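457aa long hypothetical protein (Pyrococcus horikoshii, PDB 2CSU) is of unknown function but has a Rossmann-type domain of the CoA-binding family and two further domains related to succinyl-CoA ligases. Local coordinates at residues K56-I61 with L81-E86; G10-G15 with D66-V71. One frame throughout, in Å; residues are numbered along the deposited sequence.

Contact 1 (K56-I61 with L81-E86); sequences KSVKDI and LIQCGE
Val58 and Gln83 form the close-packed part of this contact. Val58 CG1 lies 3.7 Å from Gln83 CB, and the two side chains pass each other pointing opposite ways. The valine's chi1 of 61° puts CG1 between its own backbone N and carbonyl carbon, where it faces helix 74-87. On the side toward the sheet, Cys84 SG is a looser neighbour, 4.5 Å from Val58 CG1.

Polar groups border this apolar patch. A water bridges the segments, taking a hydrogen bond from Val58 N at 2.8 Å and giving one to Gln83 OE1 at 2.9 Å. The hydroxyl of Ser57 donates to the same OE1, but the modelled length is very short and doubtful in detail.

The outer side is exposed. Lys59 crosses Gln83 at about a right angle, with Lys59 CD 3.7 Å from Gln83 CG. The lysine chain then bends at chi3 (74°), and Lys59 NZ forms a salt bridge of 3.1 Å with Glu86 OE1.

The loop, which makes a type I turn from Ser57 to Asp60, precedes strand 67-70 of the Rossmann-type domain and meets the helix after it. Val58 and Cys84 also pack on strand 10-14. The bond from Gln83 NE2 to Asp79 is consistent with OE1 facing the loop, where it accepts from the water and, less surely, from Ser57. The surface ion pair is probably weakened by solvent.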
loop_
_atom_site.group_PDB
_atom_site.type_symbol
_atom_site.label_atom_id
_atom_site.label_comp_id
_atom_site.label_asym_id
_atom_site.label_seq_id
_atom_site.Cartn_x
_atom_site.Cartn_y
_atom_site.Cartn_z
ATOM N N LYS A 56 -23.260 -38.073 -13.166
ATOM C CA LYS A 56 -22.726 -38.937 -12.120
ATOM C C LYS A 56 -21.224 -39.161 -12.301
ATOM O O LYS A 56 -20.463 -39.326 -11.356
ATOM C CB LYS A 56 -23.462 -40.276 -12.191
ATOM C CG LYS A 56 -24.911 -40.166 -11.719
ATOM C CD LYS A 56 -25.767 -41.341 -12.192
ATOM C CE LYS A 56 -27.260 -41.112 -11.938
ATOM N NZ LYS A 56 -27.770 -40.109 -12.871
ATOM N N SER A 57 -20.812 -39.203 -13.579
ATOM C CA SER A 57 -19.398 -39.380 -13.879
ATOM C C SER A 57 -18.989 -38.577 -15.116
ATOM O O SER A 57 -19.791 -38.273 -15.990
ATOM C CB SER A 57 -19.142 -40.869 -14.116
ATOM O OG SER A 57 -17.882 -41.034 -14.764
ATOM N N VAL A 58 -17.702 -38.192 -15.148
ATOM C CA VAL A 58 -17.214 -37.414 -16.278
ATOM C C VAL A 58 -17.296 -38.202 -17.586
ATOM O O VAL A 58 -17.104 -37.681 -18.676
ATOM C CB VAL A 58 -15.762 -37.026 -15.999
ATOM C CG1 VAL A 58 -14.910 -38.283 -15.843
ATOM C CG2 VAL A 58 -15.218 -36.196 -17.145
ATOM N N LYS A 59 -17.555 -39.514 -17.446
ATOM C CA LYS A 59 -17.631 -40.359 -18.630
ATOM C C LYS A 59 -18.960 -40.181 -19.370
ATOM O O LYS A 59 -19.087 -40.459 -20.555
ATOM C CB LYS A 59 -17.482 -41.817 -18.187
ATOM C CG LYS A 59 -16.029 -42.195 -17.896
ATOM C CD LYS A 59 -15.919 -43.320 -16.865
ATOM C CE LYS A 59 -16.297 -44.686 -17.444
ATOM N NZ LYS A 59 -15.818 -45.746 -16.559
ATOM N N ASP A 60 -19.983 -39.732 -18.618
ATOM C CA ASP A 60 -21.323 -39.664 -19.194
ATOM C C ASP A 60 -21.560 -38.387 -20.002
ATOM O O ASP A 60 -22.557 -38.233 -20.693
ATOM C CB ASP A 60 -22.342 -39.753 -18.057
ATOM C CG ASP A 60 -22.060 -40.990 -17.218
ATOM O OD1 ASP A 60 -21.903 -42.060 -17.808
ATOM O OD2 ASP A 60 -22.016 -40.878 -15.996
ATOM N N ILE A 61 -20.626 -37.431 -19.864
ATOM C CA ILE A 61 -20.757 -36.190 -20.629
ATOM C C ILE A 61 -20.643 -36.426 -22.149
ATOM O O ILE A 61 -19.621 -36.854 -22.665
ATOM C CB ILE A 61 -19.668 -35.215 -20.169
ATOM C CG1 ILE A 61 -19.824 -34.899 -18.682
ATOM C CG2 ILE A 61 -19.795 -33.885 -20.938
ATOM C CD1 ILE A 61 -18.771 -33.901 -18.189
ATOM N N LEU A 81 -9.355 -39.353 -11.422
ATOM C CA LEU A 81 -8.300 -39.063 -12.381
ATOM C C LEU A 81 -8.320 -40.084 -13.511
ATOM O O LEU A 81 -8.206 -39.721 -14.676
ATOM C CB LEU A 81 -6.935 -39.092 -11.699
ATOM C CG LEU A 81 -5.745 -38.794 -12.611
ATOM C CD1 LEU A 81 -5.781 -37.332 -13.032
ATOM C CD2 LEU A 81 -4.445 -39.078 -11.871
ATOM N N ILE A 82 -8.463 -41.363 -13.165
ATOM C CA ILE A 82 -8.510 -42.430 -14.165
ATOM C C ILE A 82 -9.722 -42.231 -15.078
ATOM O O ILE A 82 -9.628 -42.403 -16.296
ATOM C CB ILE A 82 -8.568 -43.832 -13.487
ATOM C CG1 ILE A 82 -7.254 -44.076 -12.725
ATOM C CG2 ILE A 82 -8.788 -44.947 -14.542
ATOM C CD1 ILE A 82 -7.157 -45.421 -12.022
ATOM N N GLN A 83 -10.865 -41.867 -14.498
ATOM C CA GLN A 83 -12.041 -41.626 -15.321
ATOM C C GLN A 83 -11.708 -40.518 -16.336
ATOM O O GLN A 83 -11.964 -40.663 -17.529
ATOM C CB GLN A 83 -13.231 -41.227 -14.445
ATOM C CG GLN A 83 -13.968 -42.428 -13.802
ATOM C CD GLN A 83 -15.091 -41.999 -12.866
ATOM O OE1 GLN A 83 -15.939 -41.181 -13.230
ATOM N NE2 GLN A 83 -15.103 -42.553 -11.662
ATOM N N CYS A 84 -11.115 -39.418 -15.871
ATOM C CA CYS A 84 -10.759 -38.345 -16.787
ATOM C C CYS A 84 -9.884 -38.935 -17.892
ATOM O O CYS A 84 -10.025 -38.594 -19.070
ATOM C CB CYS A 84 -10.004 -37.237 -16.057
ATOM S SG CYS A 84 -11.009 -36.270 -14.912
ATOM N N GLY A 85 -8.988 -39.838 -17.496
ATOM C CA GLY A 85 -8.107 -40.470 -18.458
ATOM C C GLY A 85 -8.843 -41.188 -19.577
ATOM O O GLY A 85 -8.542 -40.988 -20.758
ATOM N N GLU A 86 -9.807 -42.028 -19.216
ATOM C CA GLU A 86 -10.567 -42.777 -20.208
ATOM C C GLU A 86 -11.402 -41.824 -21.070
ATOM O O GLU A 86 -11.611 -42.059 -22.271
ATOM C CB GLU A 86 -11.471 -43.782 -19.501
ATOM C CG GLU A 86 -10.772 -44.548 -18.377
ATOM C CD GLU A 86 -11.705 -45.493 -17.621
ATOM O OE1 GLU A 86 -12.868 -45.110 -17.355
ATOM O OE2 GLU A 86 -11.272 -46.621 -17.281
HETATM O O HOH W 1 -16.116 -38.290 -12.867
#

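Contact 2 (G10-G15 with D66-V71); sequences GIAVIG and DLAIIV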
loop_
_atom_site.group_PDB
_atom_site.type_symbol
_atom_site.label_atom_id
_atom_site.label_comp_id
_atom_site.label_asym_id
_atom_site.label_seq_id
_atom_site.Cartn_x
_atom_site.Cartn_y
_atom_site.Cartn_z
ATOM N N GLY A 10 -14.307 -27.473 -23.135
ATOM C CA GLY A 10 -15.223 -28.253 -22.331
ATOM C C GLY A 10 -14.616 -28.497 -20.967
ATOM O O GLY A 10 -13.549 -29.110 -20.852
ATOM N N ILE A 11 -15.293 -28.021 -19.926
ATOM C CA ILE A 11 -14.800 -28.183 -18.566
ATOM C C ILE A 11 -15.664 -29.094 -17.720
ATOM O O ILE A 11 -16.880 -28.957 -17.689
ATOM C CB ILE A 11 -14.724 -26.833 -17.812
ATOM C CG1 ILE A 11 -13.934 -25.810 -18.620
ATOM C CG2 ILE A 11 -14.098 -27.047 -16.443
ATOM C CD1 ILE A 11 -13.870 -24.443 -17.967
ATOM N N ALA A 12 -15.021 -30.020 -17.025
ATOM C CA ALA A 12 -15.723 -30.924 -16.132
ATOM C C ALA A 12 -15.324 -30.534 -14.719
ATOM O O ALA A 12 -14.130 -30.494 -14.386
ATOM C CB ALA A 12 -15.325 -32.388 -16.411
ATOM N N VAL A 13 -16.304 -30.195 -13.891
ATOM C CA VAL A 13 -15.976 -29.863 -12.514
ATOM C C VAL A 13 -16.437 -31.053 -11.700
ATOM O O VAL A 13 -17.627 -31.239 -11.461
ATOM C CB VAL A 13 -16.669 -28.588 -12.036
ATOM C CG1 VAL A 13 -16.216 -28.273 -10.614
ATOM C CG2 VAL A 13 -16.310 -27.425 -12.962
ATOM N N ILE A 14 -15.482 -31.884 -11.303
ATOM C CA ILE A 14 -15.804 -33.088 -10.557
ATOM C C ILE A 14 -15.830 -32.769 -9.077
ATOM O O ILE A 14 -14.802 -32.523 -8.463
ATOM C CB ILE A 14 -14.786 -34.198 -10.910
ATOM C CG1 ILE A 14 -14.694 -34.289 -12.443
ATOM C CG2 ILE A 14 -15.212 -35.537 -10.296
ATOM C CD1 ILE A 14 -13.752 -35.357 -12.988
ATOM N N GLY A 15 -17.027 -32.751 -8.513
ATOM C CA GLY A 15 -17.170 -32.414 -7.115
ATOM C C GLY A 15 -18.010 -31.153 -7.007
ATOM O O GLY A 15 -18.159 -30.582 -5.930
ATOM N N ASP A 66 -11.814 -31.257 -22.338
ATOM C CA ASP A 66 -10.357 -31.137 -22.387
ATOM C C ASP A 66 -9.774 -30.595 -21.080
ATOM O O ASP A 66 -8.570 -30.509 -20.893
ATOM C CB ASP A 66 -9.945 -30.260 -23.582
ATOM C CG ASP A 66 -10.579 -28.878 -23.487
ATOM O OD1 ASP A 66 -11.631 -28.770 -22.855
ATOM O OD2 ASP A 66 -10.045 -27.943 -24.084
ATOM N N LEU A 67 -10.682 -30.201 -20.165
ATOM C CA LEU A 67 -10.228 -29.750 -18.849
ATOM C C LEU A 67 -11.193 -30.185 -17.747
ATOM O O LEU A 67 -12.401 -30.034 -17.857
ATOM C CB LEU A 67 -10.130 -28.226 -18.863
ATOM C CG LEU A 67 -9.865 -27.644 -17.473
ATOM C CD1 LEU A 67 -8.507 -28.078 -16.923
ATOM C CD2 LEU A 67 -9.856 -26.117 -17.460
ATOM N N ALA A 68 -10.612 -30.690 -16.666
ATOM C CA ALA A 68 -11.409 -31.104 -15.523
ATOM C C ALA A 68 -10.803 -30.569 -14.247
ATOM O O ALA A 68 -9.584 -30.493 -14.113
ATOM C CB ALA A 68 -11.493 -32.631 -15.453
ATOM N N ILE A 69 -11.664 -30.198 -13.306
ATOM C CA ILE A 69 -11.214 -29.708 -12.023
ATOM C C ILE A 69 -11.648 -30.753 -11.011
ATOM O O ILE A 69 -12.843 -31.043 -10.880
ATOM C CB ILE A 69 -11.871 -28.375 -11.639
ATOM C CG1 ILE A 69 -11.835 -27.383 -12.817
ATOM C CG2 ILE A 69 -11.185 -27.824 -10.394
ATOM C CD1 ILE A 69 -10.476 -27.197 -13.465
ATOM N N ILE A 70 -10.688 -31.338 -10.307
ATOM C CA ILE A 70 -11.019 -32.337 -9.324
ATOM C C ILE A 70 -11.042 -31.687 -7.954
ATOM O O ILE A 70 -10.016 -31.244 -7.433
ATOM C CB ILE A 70 -10.032 -33.506 -9.387
ATOM C CG1 ILE A 70 -10.128 -34.157 -10.776
ATOM C CG2 ILE A 70 -10.340 -34.506 -8.287
ATOM C CD1 ILE A 70 -9.283 -35.424 -10.975
ATOM N N VAL A 71 -12.244 -31.613 -7.391
ATOM C CA VAL A 71 -12.458 -31.003 -6.093
ATOM C C VAL A 71 -13.316 -31.901 -5.215
ATOM O O VAL A 71 -14.256 -31.477 -4.553
ATOM C CB VAL A 71 -13.118 -29.639 -6.299
ATOM C CG1 VAL A 71 -14.531 -29.819 -6.858
ATOM C CG2 VAL A 71 -13.183 -28.894 -4.976
#
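Gly10 N meets the carboxylate of Asp66 on the syn side of OD1, at 3.0 Å and 26° out of the carboxylate plane. Lys9 N binds OD2, so two successive backbone amides hold the carboxylate. The first torsion of Asp66 sets the group between the aspartate's own N and carbonyl carbon, turned back to Gly10. The flat peptide carbonyl of Gly10 accepts twice at its O, from Asp66 N and from Leu67 N, each at 3.1 Å. The Leu67 donor comes nearly end-on to the carbonyl; that of Asp66 is tilted 16° from its plane.

Beyond this end the peptides form a regular parallel ladder. Ala12 N binds Leu67 O at 2.7 Å, and Ile69 N returns to Ala12 O at the same length. Ile14 N to Ile69 O and Val71 N to Ile14 O continue it.

Side chains alternate between the two faces. Ile11, Val13, Leu67 and Ile69 share one; Ile11 CG2 lies 4.3 Å from Ile69 CG1. The small pair Ala12 and Ala68 takes the other face, with Ile14 and Ile70 further along. Gly15 follows strand 10-14 and opens the turn with a positive phi of 118°, and Val71 CG1 packs 3.7 Å from Gly15 CA.

Both strands are interior to the parallel sheet of a Rossmann-type domain. Strand 38-42 bonds to the far edge of 10-14, and strand 91-94 lies next to 67-70. Helix 23-31 covers Ile11 and Val13; helix 74-87 packs on Ala68, Ile14 and Ile70 from the opposite face.

Contacts 1 and 2 belong to the same Rossmann-type domain, and their centres are 9 Å apart. Contact 1 lies over the alanine-bearing face of the strand pair in contact 2. Cys84 joins them most closely: Cys84 SG is 3.5 Å from Ile14 CD1 and 3.7 Å from Ala68 CB. The loop 56-61 adds a second point, with Val58 CG2 3.9 Å from Ala12 CB. The segments of the two contacts alternate in sequence. Loop 56-61 precedes strand 67-70, and helix 74-87 follows it. Together they form layers of loop and helix on sheet.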